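Local coordinates for DsbA family protein (Salmonella typhimurium, PDB 7JVE) that acts as a trimeric, thioredoxin-like enzyme with both thiol oxidase and disulfide isomerase activities, at residues 151-154 against 155-159. Sequence-based numbering, arbitrary orientation.
Sequences LDWH and NALYA
The carbonyl oxygen of His154 takes two backbone N-H groups one turn on: Tyr158 N lies 3.3 Å from His154 O, and Leu157 N donates a second, weak bond to the same oxygen. Leu157 N also bonds Trp153 O, so this N-H is shared between successive carbonyls of helix 147-159. A turn earlier, Asn155 N meets Leu151 O at 2.9 Å in a nearly straight bond (173°). From the same helix, His154 and Tyr158 project side by side, the edge of the tyrosine turned to the imidazole face in an offset edge-to-face pair with planes at 81°; Tyr158 CE2 comes within 3.4 Å of His154 NE2. The helix belongs to the helical part of this DsbA-like thioredoxin fold and packs on helix 95-110, where Tyr158 touches Cys97 of the Cys94-Cys97 disulfide. Phe90 and Phe118 add edge-to-face contacts to His154. With CG beside its own backbone N (chi1 -68°), Asn155 brings OD1 to the imidazole edge, in the ring plane and 3.4 Å from His154 CD2, while ND2 weakly bonds Glu105. On another side of the helix, Leu157 CD2 lies 3.8 Å from Trp153 CZ2, both side chains pointing the same way.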
# COMPACT_ATOMS: atom_id res chain seq x y z
N LEU A 151 -30.86 -3.89 -16.61
CA LEU A 151 -30.26 -3.20 -15.48
C LEU A 151 -30.71 -3.82 -14.15
O LEU A 151 -29.90 -3.92 -13.22
CB LEU A 151 -30.58 -1.70 -15.57
CG LEU A 151 -30.03 -0.72 -14.51
CD1 LEU A 151 -28.53 -0.86 -14.26
CD2 LEU A 151 -30.36 0.71 -14.93
N ASP A 152 -31.99 -4.26 -14.05
CA ASP A 152 -32.42 -5.01 -12.87
C ASP A 152 -31.61 -6.28 -12.68
O ASP A 152 -31.20 -6.61 -11.56
CB ASP A 152 -33.91 -5.42 -12.90
CG ASP A 152 -34.84 -4.24 -12.96
OD1 ASP A 152 -35.87 -4.33 -13.67
OD2 ASP A 152 -34.53 -3.21 -12.33
N TRP A 153 -31.41 -7.03 -13.76
CA TRP A 153 -30.61 -8.25 -13.67
C TRP A 153 -29.19 -7.93 -13.21
O TRP A 153 -28.64 -8.58 -12.32
CB TRP A 153 -30.62 -8.97 -15.02
CG TRP A 153 -29.41 -9.79 -15.24
CD1 TRP A 153 -28.32 -9.46 -15.98
CD2 TRP A 153 -29.15 -11.09 -14.69
NE1 TRP A 153 -27.39 -10.48 -15.94
CE2 TRP A 153 -27.88 -11.49 -15.16
CE3 TRP A 153 -29.88 -11.96 -13.85
CZ2 TRP A 153 -27.31 -12.73 -14.82
CZ3 TRP A 153 -29.31 -13.19 -13.52
CH2 TRP A 153 -28.03 -13.56 -14.01
N HIS A 154 -28.59 -6.92 -13.84
CA HIS A 154 -27.23 -6.51 -13.52
C HIS A 154 -27.10 -6.15 -12.04
O HIS A 154 -26.22 -6.67 -11.34
CB HIS A 154 -26.89 -5.33 -14.44
CG HIS A 154 -25.69 -4.53 -14.04
ND1 HIS A 154 -24.46 -4.70 -14.62
CD2 HIS A 154 -25.56 -3.51 -13.16
CE1 HIS A 154 -23.61 -3.84 -14.10
NE2 HIS A 154 -24.25 -3.10 -13.21
N ASN A 155 -27.98 -5.29 -11.53
CA ASN A 155 -27.93 -4.94 -10.12
C ASN A 155 -28.19 -6.16 -9.23
O ASN A 155 -27.59 -6.29 -8.15
CB ASN A 155 -28.94 -3.85 -9.81
CG ASN A 155 -28.56 -2.53 -10.45
OD1 ASN A 155 -27.39 -2.22 -10.58
ND2 ASN A 155 -29.57 -1.76 -10.87
N ALA A 156 -29.10 -7.04 -9.65
CA ALA A 156 -29.41 -8.19 -8.82
C ALA A 156 -28.21 -9.12 -8.69
O ALA A 156 -27.99 -9.71 -7.63
CB ALA A 156 -30.62 -8.95 -9.39
N LEU A 157 -27.42 -9.24 -9.76
CA LEU A 157 -26.25 -10.11 -9.71
C LEU A 157 -25.21 -9.58 -8.73
O LEU A 157 -24.76 -10.31 -7.85
CB LEU A 157 -25.69 -10.27 -11.12
CG LEU A 157 -24.65 -11.38 -11.29
CD1 LEU A 157 -25.14 -12.68 -10.67
CD2 LEU A 157 -24.30 -11.56 -12.77
N TYR A 158 -24.83 -8.30 -8.87
CA TYR A 158 -24.14 -7.58 -7.79
C TYR A 158 -24.72 -7.77 -6.40
O TYR A 158 -23.97 -7.99 -5.44
CB TYR A 158 -24.07 -6.09 -8.17
CG TYR A 158 -22.93 -5.68 -9.07
CD1 TYR A 158 -21.74 -6.40 -9.09
CD2 TYR A 158 -23.08 -4.64 -10.00
CE1 TYR A 158 -20.68 -6.01 -9.88
CE2 TYR A 158 -22.04 -4.28 -10.85
CZ TYR A 158 -20.84 -4.95 -10.78
OH TYR A 158 -19.78 -4.58 -11.62
N ALA A 159 -26.04 -7.67 -6.25
CA ALA A 159 -26.61 -7.76 -4.91
C ALA A 159 -26.36 -9.11 -4.25
O ALA A 159 -26.59 -9.22 -3.04
CB ALA A 159 -28.12 -7.48 -4.93